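Local coordinates for protein N-ACETYLMURAMOYL-L-ALANINE AMIDASE CwlV (Paenibacillus polymyxa, PDB 1JWQ) that probably hydrolyses, through its zinc-dependent catalytic domain, the amide bond between N-acetylmuramic acid and L-alanine in bacterial cell-wall peptidoglycan, at residues A[8-14]-A[52-58]; A[94-98]-A[128-132]; A[24-29]-A[155-161]. All coordinates share one frame; numbering follows the deposited sequence.

Contacts 1 and 3 share the zinc ion: His10 of contact 1 and Glu26 of contact 3 bind it together with His80, and waters 2 and 3 lie at the same metal. The two also touch directly, through a salt bridge of 2.8 Å between Asp56 OD2 and Lys27 NZ. This bridge and the shared zinc tie the two loops of contact 1 to the start of helix 26-42. Their centres are 15 Å apart, and their segments alternate along the chain. Contact 2 stands apart, its centre 19 Å from that of contact 1 and 22 Å from that of contact 3. Still, the Phe128 side chain comes within about 9 Å of the zinc.

Contact 1. Residues A[8-14]-A[52-58]; sequences AGHGAKD and TRSDDTF. With ZN (zinc ion), chain B.
The guanidinium of Arg53 lies between Ala8 CB over one face and Gly11 CA and His10 O over the other, with Gly9 O near its plane at the edge. The Phe58 ring carries Lys13 on one face: CE sits over the ring centre, 3.4 Å from the centroid, in a CH-pi contact, and NZ makes a cation-pi contact 11° off the ring normal. Gly11 O and Asp14 CB lie at the edge of this ring. Arg53 reaches in with its chain extended from CG to NE. NE donates to Ala8 O at 2.8 Å and NH2 to Gly9 O at 3.0 Å, both from above the carbonyl planes, while NH1 turns back to Asp55 O of its own loop. Both loops follow parallel strands of the sheet in this open alpha-beta-alpha fold: the first leaves strand 2-8 and carries the zinc ligand His10, the second leaves strand 47-51. NE2 of that histidine binds the metal at 2.1 Å, and ND1 donates in the ring plane to Asp14 OD2 at 2.7 Å, which fixes the ring's rotation. Were Arg53 an alanine, Ala8 O, Gly9 O and Asp55 O would probably lose these donors, and a gap would open between Ala8 CB and Gly11 CA. A type II' beta turn runs from Gly11 to Asp14, and Gly11 CA lies against Thr57 O in a CA-H...O contact. Within the turn, Ala12 N donates to Asp56 OD1 at 2.7 Å, and Lys27 pairs with the other oxygen of that carboxylate.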
loop_
_atom_site.group_PDB
_atom_site.type_symbol
_atom_site.label_atom_id
_atom_site.label_comp_id
_atom_site.label_asym_id
_atom_site.label_seq_id
_atom_site.Cartn_x
_atom_site.Cartn_y
_atom_site.Cartn_z
ATOM N N ALA A 8 -3.245 4.747 3.431
ATOM C CA ALA A 8 -1.868 5.225 3.508
ATOM C C ALA A 8 -1.479 5.064 4.968
ATOM O O ALA A 8 -1.995 5.767 5.831
ATOM C CB ALA A 8 -1.792 6.694 3.102
ATOM N N GLY A 9 -0.576 4.131 5.240
ATOM C CA GLY A 9 -0.170 3.880 6.607
ATOM C C GLY A 9 0.335 5.078 7.384
ATOM O O GLY A 9 0.944 5.993 6.824
ATOM N N HIS A 10 0.053 5.071 8.683
ATOM C CA HIS A 10 0.502 6.113 9.596
ATOM C C HIS A 10 -0.092 7.486 9.304
ATOM O O HIS A 10 -1.131 7.595 8.655
ATOM C CB HIS A 10 2.026 6.158 9.556
ATOM C CG HIS A 10 2.651 4.799 9.610
ATOM N ND1 HIS A 10 2.575 3.994 10.726
ATOM C CD2 HIS A 10 3.258 4.059 8.652
ATOM C CE1 HIS A 10 3.104 2.815 10.450
ATOM N NE2 HIS A 10 3.525 2.827 9.200
ATOM N N GLY A 11 0.561 8.529 9.805
ATOM C CA GLY A 11 0.065 9.872 9.571
ATOM C C GLY A 11 0.107 10.757 10.798
ATOM O O GLY A 11 -0.037 10.283 11.927
ATOM N N ALA A 12 0.305 12.048 10.566
ATOM C CA ALA A 12 0.366 13.032 11.638
ATOM C C ALA A 12 1.445 12.658 12.649
ATOM O O ALA A 12 2.608 12.488 12.284
ATOM C CB ALA A 12 -0.996 13.141 12.320
ATOM N N LYS A 13 1.061 12.522 13.914
ATOM C CA LYS A 13 2.019 12.184 14.958
ATOM C C LYS A 13 2.748 10.872 14.690
ATOM O O LYS A 13 3.850 10.666 15.191
ATOM C CB LYS A 13 1.332 12.143 16.328
ATOM C CG LYS A 13 0.185 11.152 16.448
ATOM C CD LYS A 13 -0.446 11.243 17.831
ATOM C CE LYS A 13 -1.573 10.238 17.996
ATOM N NZ LYS A 13 -2.212 10.335 19.337
ATOM N N ASP A 14 2.136 9.992 13.903
ATOM C CA ASP A 14 2.759 8.713 13.560
ATOM C C ASP A 14 3.469 8.883 12.221
ATOM O O ASP A 14 2.841 8.862 11.165
ATOM C CB ASP A 14 1.704 7.605 13.454
ATOM C CG ASP A 14 2.315 6.236 13.181
ATOM O OD1 ASP A 14 3.560 6.107 13.235
ATOM O OD2 ASP A 14 1.547 5.284 12.921
ATOM N N THR A 52 -8.624 6.177 3.237
ATOM C CA THR A 52 -8.821 6.345 4.675
ATOM C C THR A 52 -8.307 7.726 5.078
ATOM O O THR A 52 -8.870 8.372 5.962
ATOM C CB THR A 52 -8.077 5.268 5.482
ATOM O OG1 THR A 52 -6.691 5.268 5.121
ATOM C CG2 THR A 52 -8.678 3.897 5.210
ATOM N N ARG A 53 -7.233 8.171 4.431
ATOM C CA ARG A 53 -6.686 9.497 4.694
ATOM C C ARG A 53 -6.112 10.079 3.410
ATOM O O ARG A 53 -5.438 9.389 2.637
ATOM C CB ARG A 53 -5.624 9.460 5.798
ATOM C CG ARG A 53 -4.251 8.982 5.390
ATOM C CD ARG A 53 -3.294 9.123 6.569
ATOM N NE ARG A 53 -1.973 8.568 6.286
ATOM C CZ ARG A 53 -0.923 9.275 5.883
ATOM N NH1 ARG A 53 -1.024 10.591 5.707
ATOM N NH2 ARG A 53 0.234 8.666 5.669
ATOM N N SER A 54 -6.397 11.357 3.182
ATOM C CA SER A 54 -5.951 12.044 1.981
ATOM C C SER A 54 -5.012 13.190 2.317
ATOM O O SER A 54 -4.602 13.939 1.436
ATOM C CB SER A 54 -7.164 12.576 1.221
ATOM O OG SER A 54 -8.099 11.534 1.000
ATOM N N ASP A 55 -4.690 13.316 3.599
ATOM C CA ASP A 55 -3.791 14.354 4.078
ATOM C C ASP A 55 -3.028 13.817 5.283
ATOM O O ASP A 55 -3.180 12.652 5.656
ATOM C CB ASP A 55 -4.574 15.617 4.453
ATOM C CG ASP A 55 -5.566 15.382 5.572
ATOM O OD1 ASP A 55 -6.290 16.338 5.930
ATOM O OD2 ASP A 55 -5.627 14.250 6.095
ATOM N N ASP A 56 -2.214 14.664 5.900
ATOM C CA ASP A 56 -1.424 14.231 7.036
ATOM C C ASP A 56 -2.199 14.221 8.345
ATOM O O ASP A 56 -1.901 14.982 9.266
ATOM C CB ASP A 56 -0.176 15.103 7.164
ATOM C CG ASP A 56 0.834 14.518 8.119
ATOM O OD1 ASP A 56 0.912 13.273 8.204
ATOM O OD2 ASP A 56 1.555 15.299 8.771
ATOM N N THR A 57 -3.193 13.342 8.422
ATOM C CA THR A 57 -4.017 13.222 9.618
ATOM C C THR A 57 -3.759 11.880 10.289
ATOM O O THR A 57 -3.374 10.911 9.634
ATOM C CB THR A 57 -5.519 13.294 9.288
ATOM O OG1 THR A 57 -5.750 14.299 8.296
ATOM C CG2 THR A 57 -6.316 13.653 10.540
ATOM N N PHE A 58 -3.985 11.834 11.597
ATOM C CA PHE A 58 -3.788 10.611 12.361
ATOM C C PHE A 58 -5.043 9.753 12.321
ATOM O O PHE A 58 -6.159 10.262 12.384
ATOM C CB PHE A 58 -3.434 10.943 13.813
ATOM C CG PHE A 58 -3.272 9.731 14.688
ATOM C CD1 PHE A 58 -4.358 9.206 15.386
ATOM C CD2 PHE A 58 -2.039 9.098 14.793
ATOM C CE1 PHE A 58 -4.217 8.067 16.174
ATOM C CE2 PHE A 58 -1.887 7.957 15.579
ATOM C CZ PHE A 58 -2.979 7.440 16.271
HETATM ZN ZN ZN B . 4.272 1.252 8.008
HETATM O O HOH W 1 -5.289 6.578 2.611
HETATM O O HOH W 2 5.687 -0.145 7.636
HETATM O O HOH W 3 3.740 -0.231 9.621
#

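Contact 2. Residues A[94-98]-A[128-132]; sequences TYYQR and FHVIR
Phe128 points the CE1 corner of its ring at the face of Tyr95, 3.5 Å from Tyr95 CG, in an edge-to-face pair with the planes at 70°. Next to this pair, Ile131 CD1 lies 3.7 Å from the carbonyl carbon of Tyr96, and Ile131 CG1 meets Gln97 CB. With CG1 set between the backbone N and the carbonyl carbon (chi1 54°), the isoleucine sends this branch to the strand. The Gln97 amide crosses the Arg132 side chain, OE1 coming 3.3 Å from Arg132 CG. Here the end of strand 92-96, in the mixed sheet of the amidase domain, is joined to the short helix 129-132, which Phe128 precedes at the N-cap position. Ile131 O takes Arg98 on one side and water 4 on another: Arg98 NE donates to it at 3.0 Å, Arg98 NH2 adds a weak bond, and water 4 donates at 2.9 Å while accepting from Gln97 N. Farther out, Gln97 NE2 bonds to Tyr125, Met136 O takes a bond from Arg98 NH2, and Asn127 holds the guanidinium of Arg132. The Tyr95 hydroxyl bonds to Glu93, and Leu140 of strand 138-145 packs against Phe128.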
loop_
_atom_site.group_PDB
_atom_site.type_symbol
_atom_site.label_atom_id
_atom_site.label_comp_id
_atom_site.label_asym_id
_atom_site.label_seq_id
_atom_site.Cartn_x
_atom_site.Cartn_y
_atom_site.Cartn_z
ATOM N N THR A 94 4.551 -8.169 -0.121
ATOM C CA THR A 94 3.096 -8.062 -0.138
ATOM C C THR A 94 2.605 -8.991 0.954
ATOM O O THR A 94 2.988 -10.154 0.981
ATOM C CB THR A 94 2.509 -8.524 -1.467
ATOM O OG1 THR A 94 2.938 -7.639 -2.511
ATOM C CG2 THR A 94 0.980 -8.519 -1.381
ATOM N N TYR A 95 1.785 -8.470 1.861
ATOM C CA TYR A 95 1.258 -9.257 2.973
ATOM C C TYR A 95 -0.246 -9.494 2.930
ATOM O O TYR A 95 -1.011 -8.645 2.473
ATOM C CB TYR A 95 1.556 -8.565 4.300
ATOM C CG TYR A 95 3.008 -8.515 4.673
ATOM C CD1 TYR A 95 3.823 -7.460 4.266
ATOM C CD2 TYR A 95 3.568 -9.525 5.450
ATOM C CE1 TYR A 95 5.166 -7.412 4.634
ATOM C CE2 TYR A 95 4.899 -9.488 5.822
ATOM C CZ TYR A 95 5.693 -8.432 5.415
ATOM O OH TYR A 95 7.009 -8.388 5.809
ATOM N N TYR A 96 -0.657 -10.652 3.436
ATOM C CA TYR A 96 -2.066 -11.015 3.541
ATOM C C TYR A 96 -2.141 -11.630 4.939
ATOM O O TYR A 96 -1.108 -12.007 5.500
ATOM C CB TYR A 96 -2.458 -12.075 2.504
ATOM C CG TYR A 96 -1.924 -13.451 2.832
ATOM C CD1 TYR A 96 -0.613 -13.807 2.515
ATOM C CD2 TYR A 96 -2.703 -14.372 3.535
ATOM C CE1 TYR A 96 -0.093 -15.046 2.895
ATOM C CE2 TYR A 96 -2.194 -15.604 3.919
ATOM C CZ TYR A 96 -0.887 -15.933 3.596
ATOM O OH TYR A 96 -0.379 -17.145 3.989
ATOM N N GLN A 97 -3.338 -11.728 5.509
ATOM C CA GLN A 97 -3.486 -12.333 6.835
ATOM C C GLN A 97 -4.561 -13.406 6.813
ATOM O O GLN A 97 -4.503 -14.367 7.578
ATOM C CB GLN A 97 -3.838 -11.275 7.890
ATOM C CG GLN A 97 -3.681 -11.731 9.353
ATOM C CD GLN A 97 -4.860 -12.539 9.887
ATOM O OE1 GLN A 97 -6.019 -12.272 9.562
ATOM N NE2 GLN A 97 -4.565 -13.518 10.740
ATOM N N ARG A 98 -5.532 -13.251 5.920
ATOM C CA ARG A 98 -6.623 -14.214 5.813
ATOM C C ARG A 98 -6.608 -14.969 4.495
ATOM O O ARG A 98 -6.176 -14.450 3.471
ATOM C CB ARG A 98 -7.970 -13.506 5.976
ATOM C CG ARG A 98 -8.235 -13.038 7.392
ATOM C CD ARG A 98 -9.384 -12.046 7.459
ATOM N NE ARG A 98 -9.051 -10.774 6.825
ATOM C CZ ARG A 98 -9.512 -10.374 5.644
ATOM N NH1 ARG A 98 -10.339 -11.151 4.954
ATOM N NH2 ARG A 98 -9.149 -9.193 5.155
ATOM N N PHE A 128 -1.180 -8.247 10.696
ATOM C CA PHE A 128 -1.353 -6.806 10.838
ATOM C C PHE A 128 -2.836 -6.481 10.959
ATOM O O PHE A 128 -3.652 -6.951 10.169
ATOM C CB PHE A 128 -0.745 -6.097 9.626
ATOM C CG PHE A 128 0.694 -6.467 9.369
ATOM C CD1 PHE A 128 1.142 -6.711 8.076
ATOM C CD2 PHE A 128 1.597 -6.585 10.424
ATOM C CE1 PHE A 128 2.464 -7.070 7.830
ATOM C CE2 PHE A 128 2.926 -6.946 10.188
ATOM C CZ PHE A 128 3.359 -7.189 8.890
ATOM N N HIS A 129 -3.167 -5.664 11.952
ATOM C CA HIS A 129 -4.543 -5.278 12.235
ATOM C C HIS A 129 -5.406 -4.959 11.016
ATOM O O HIS A 129 -6.462 -5.555 10.828
ATOM C CB HIS A 129 -4.551 -4.076 13.189
ATOM C CG HIS A 129 -5.912 -3.715 13.701
ATOM N ND1 HIS A 129 -6.235 -3.756 15.039
ATOM C CD2 HIS A 129 -7.031 -3.305 13.057
ATOM C CE1 HIS A 129 -7.495 -3.388 15.199
ATOM N NE2 HIS A 129 -7.999 -3.108 14.012
ATOM N N VAL A 130 -4.962 -4.023 10.186
ATOM C CA VAL A 130 -5.767 -3.634 9.032
ATOM C C VAL A 130 -6.096 -4.734 8.025
ATOM O O VAL A 130 -7.116 -4.646 7.342
ATOM C CB VAL A 130 -5.143 -2.420 8.294
ATOM C CG1 VAL A 130 -5.011 -1.247 9.264
ATOM C CG2 VAL A 130 -3.795 -2.786 7.712
ATOM N N ILE A 131 -5.262 -5.767 7.921
ATOM C CA ILE A 131 -5.568 -6.842 6.979
ATOM C C ILE A 131 -6.169 -8.059 7.692
ATOM O O ILE A 131 -6.666 -8.990 7.058
ATOM C CB ILE A 131 -4.316 -7.255 6.138
ATOM C CG1 ILE A 131 -3.128 -7.612 7.041
ATOM C CG2 ILE A 131 -3.919 -6.097 5.219
ATOM C CD1 ILE A 131 -1.913 -8.147 6.265
ATOM N N ARG A 132 -6.142 -8.024 9.021
ATOM C CA ARG A 132 -6.691 -9.102 9.838
ATOM C C ARG A 132 -8.156 -8.863 10.188
ATOM O O ARG A 132 -8.986 -9.764 10.069
ATOM C CB ARG A 132 -5.911 -9.229 11.146
ATOM C CG ARG A 132 -6.533 -10.216 12.124
ATOM C CD ARG A 132 -5.786 -10.238 13.447
ATOM N NE ARG A 132 -5.921 -8.980 14.178
ATOM C CZ ARG A 132 -4.898 -8.211 14.541
ATOM N NH1 ARG A 132 -3.657 -8.566 14.242
ATOM N NH2 ARG A 132 -5.117 -7.087 15.211
HETATM O O HOH W 4 -5.772 -10.218 4.645
#

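Contact 3. Residues A[24-29]-A[155-161]; sequences NYEKTF and LFDEDFQ. With ZN (zinc ion), chain B.
Phe29 and Phe156 fill the junction where helix 26-42 starts against the turn between helices 149-155 and 158-176, on one side of the alpha-beta-alpha sandwich; Phe29 CB packs 3.7 Å from Phe156 CZ. The tight part surrounds both rings. Phe29 has CG anti to the backbone N (chi1 172°), which carries its ring toward Leu155. Leu155 CD2 stands over one face, 4.0 Å from the centroid, and Phe29 CE1 comes within 3.1 Å of Leu155 O. Val143 and Ala81 of the sheet pack against the same phenylalanine. Asn24 lies just as closely over the face of Phe156, CB 3.7 Å from the ring centroid, with the amide and ring planes 17° apart. Tyr25 O sits in the ring plane at its edge, 3.4 Å from Phe156 CZ. The loose, solvent side is that of the exposed Thr28, whose CB only brushes this rim, 4.2 Å from Phe156 CE2. From the same first turn Glu26 points away and binds the zinc through OE1 at 2.0 Å. Asp157 caps helix 158-176, its OD1 accepting from Phe160 N through the anti lone pair. Gln161 NE2 donates in the carbonyl plane, on a lone pair, to Leu155 O at 2.9 Å, with an N-H...O angle of 168°.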
loop_
_atom_site.group_PDB
_atom_site.type_symbol
_atom_site.label_atom_id
_atom_site.label_comp_id
_atom_site.label_asym_id
_atom_site.label_seq_id
_atom_site.Cartn_x
_atom_site.Cartn_y
_atom_site.Cartn_z
ATOM N N ASN A 24 13.350 11.895 5.428
ATOM C CA ASN A 24 12.078 11.399 4.906
ATOM C C ASN A 24 11.318 10.546 5.915
ATOM O O ASN A 24 11.915 9.789 6.680
ATOM C CB ASN A 24 12.309 10.567 3.643
ATOM C CG ASN A 24 13.007 11.341 2.549
ATOM O OD1 ASN A 24 14.084 10.956 2.095
ATOM N ND2 ASN A 24 12.396 12.434 2.113
ATOM N N TYR A 25 9.994 10.671 5.896
ATOM C CA TYR A 25 9.113 9.909 6.783
ATOM C C TYR A 25 8.274 8.957 5.947
ATOM O O TYR A 25 7.837 9.309 4.857
ATOM C CB TYR A 25 8.161 10.844 7.531
ATOM C CG TYR A 25 8.786 11.641 8.648
ATOM C CD1 TYR A 25 8.226 12.853 9.056
ATOM C CD2 TYR A 25 9.914 11.172 9.326
ATOM C CE1 TYR A 25 8.771 13.579 10.109
ATOM C CE2 TYR A 25 10.467 11.891 10.382
ATOM C CZ TYR A 25 9.891 13.091 10.768
ATOM O OH TYR A 25 10.431 13.805 11.813
ATOM N N GLU A 26 8.039 7.759 6.465
ATOM C CA GLU A 26 7.231 6.780 5.749
ATOM C C GLU A 26 5.820 7.309 5.473
ATOM O O GLU A 26 5.262 7.072 4.402
ATOM C CB GLU A 26 7.134 5.486 6.561
ATOM C CG GLU A 26 6.220 4.440 5.941
ATOM C CD GLU A 26 5.887 3.318 6.897
ATOM O OE1 GLU A 26 4.988 2.510 6.572
ATOM O OE2 GLU A 26 6.525 3.240 7.973
ATOM N N LYS A 27 5.240 8.018 6.440
ATOM C CA LYS A 27 3.887 8.547 6.276
ATOM C C LYS A 27 3.757 9.400 5.023
ATOM O O LYS A 27 2.713 9.403 4.364
ATOM C CB LYS A 27 3.467 9.374 7.502
ATOM C CG LYS A 27 4.276 10.645 7.730
ATOM C CD LYS A 27 3.626 11.522 8.801
ATOM C CE LYS A 27 4.365 12.850 8.965
ATOM N NZ LYS A 27 3.647 13.785 9.894
ATOM N N THR A 28 4.824 10.123 4.703
ATOM C CA THR A 28 4.863 10.996 3.535
ATOM C C THR A 28 4.801 10.151 2.268
ATOM O O THR A 28 4.048 10.454 1.341
ATOM C CB THR A 28 6.165 11.820 3.531
ATOM O OG1 THR A 28 6.318 12.461 4.804
ATOM C CG2 THR A 28 6.129 12.877 2.439
ATOM N N PHE A 29 5.609 9.097 2.233
ATOM C CA PHE A 29 5.630 8.189 1.095
ATOM C C PHE A 29 4.270 7.513 0.921
ATOM O O PHE A 29 3.734 7.460 -0.183
ATOM C CB PHE A 29 6.700 7.113 1.298
ATOM C CG PHE A 29 6.664 6.016 0.264
ATOM C CD1 PHE A 29 7.170 6.224 -1.011
ATOM C CD2 PHE A 29 6.098 4.779 0.567
ATOM C CE1 PHE A 29 7.117 5.219 -1.975
ATOM C CE2 PHE A 29 6.041 3.768 -0.387
ATOM C CZ PHE A 29 6.553 3.990 -1.665
ATOM N N LEU A 155 12.438 5.249 -3.404
ATOM C CA LEU A 155 11.039 5.338 -2.999
ATOM C C LEU A 155 10.514 6.767 -3.055
ATOM O O LEU A 155 9.319 6.984 -3.257
ATOM C CB LEU A 155 10.836 4.754 -1.594
ATOM C CG LEU A 155 10.222 3.345 -1.585
ATOM C CD1 LEU A 155 11.177 2.364 -2.253
ATOM C CD2 LEU A 155 9.924 2.913 -0.157
ATOM N N PHE A 156 11.399 7.745 -2.879
ATOM C CA PHE A 156 10.965 9.132 -2.941
ATOM C C PHE A 156 11.218 9.765 -4.299
ATOM O O PHE A 156 11.178 10.985 -4.444
ATOM C CB PHE A 156 11.604 9.958 -1.826
ATOM C CG PHE A 156 10.933 9.776 -0.498
ATOM C CD1 PHE A 156 11.223 8.677 0.300
ATOM C CD2 PHE A 156 9.953 10.667 -0.077
ATOM C CE1 PHE A 156 10.542 8.464 1.499
ATOM C CE2 PHE A 156 9.266 10.465 1.120
ATOM C CZ PHE A 156 9.561 9.362 1.906
ATOM N N ASP A 157 11.470 8.921 -5.293
ATOM C CA ASP A 157 11.683 9.385 -6.657
ATOM C C ASP A 157 10.311 9.420 -7.325
ATOM O O ASP A 157 9.574 8.433 -7.302
ATOM C CB ASP A 157 12.618 8.433 -7.409
ATOM C CG ASP A 157 12.787 8.814 -8.872
ATOM O OD1 ASP A 157 11.905 8.474 -9.693
ATOM O OD2 ASP A 157 13.801 9.462 -9.201
ATOM N N GLU A 158 9.967 10.561 -7.913
ATOM C CA GLU A 158 8.674 10.723 -8.565
ATOM C C GLU A 158 8.333 9.691 -9.625
ATOM O O GLU A 158 7.217 9.174 -9.646
ATOM C CB GLU A 158 8.557 12.128 -9.164
ATOM C CG GLU A 158 7.899 13.104 -8.217
ATOM C CD GLU A 158 6.526 12.624 -7.785
ATOM O OE1 GLU A 158 5.513 13.110 -8.337
ATOM O OE2 GLU A 158 6.465 11.746 -6.898
ATOM N N ASP A 159 9.281 9.388 -10.504
ATOM C CA ASP A 159 9.024 8.418 -11.559
ATOM C C ASP A 159 8.759 7.037 -10.974
ATOM O O ASP A 159 7.878 6.317 -11.438
ATOM C CB ASP A 159 10.196 8.369 -12.541
ATOM C CG ASP A 159 10.440 9.706 -13.214
ATOM O OD1 ASP A 159 9.449 10.379 -13.571
ATOM O OD2 ASP A 159 11.619 10.081 -13.394
ATOM N N PHE A 160 9.527 6.677 -9.952
ATOM C CA PHE A 160 9.363 5.391 -9.281
ATOM C C PHE A 160 7.941 5.293 -8.744
ATOM O O PHE A 160 7.238 4.315 -8.996
ATOM C CB PHE A 160 10.351 5.275 -8.113
ATOM C CG PHE A 160 10.094 4.095 -7.211
ATOM C CD1 PHE A 160 10.572 2.829 -7.538
ATOM C CD2 PHE A 160 9.358 4.250 -6.038
ATOM C CE1 PHE A 160 10.319 1.735 -6.710
ATOM C CE2 PHE A 160 9.100 3.160 -5.204
ATOM C CZ PHE A 160 9.583 1.902 -5.544
ATOM N N GLN A 161 7.522 6.318 -8.009
ATOM C CA GLN A 161 6.184 6.342 -7.426
ATOM C C GLN A 161 5.092 6.200 -8.475
ATOM O O GLN A 161 4.149 5.433 -8.298
ATOM C CB GLN A 161 5.971 7.634 -6.632
ATOM C CG GLN A 161 6.995 7.844 -5.530
ATOM C CD GLN A 161 6.637 8.980 -4.591
ATOM O OE1 GLN A 161 5.768 9.799 -4.888
ATOM N NE2 GLN A 161 7.321 9.042 -3.452
HETATM ZN ZN ZN B . 4.272 1.252 8.008
HETATM O O HOH W 2 5.687 -0.145 7.636
HETATM O O HOH W 3 3.740 -0.231 9.621
#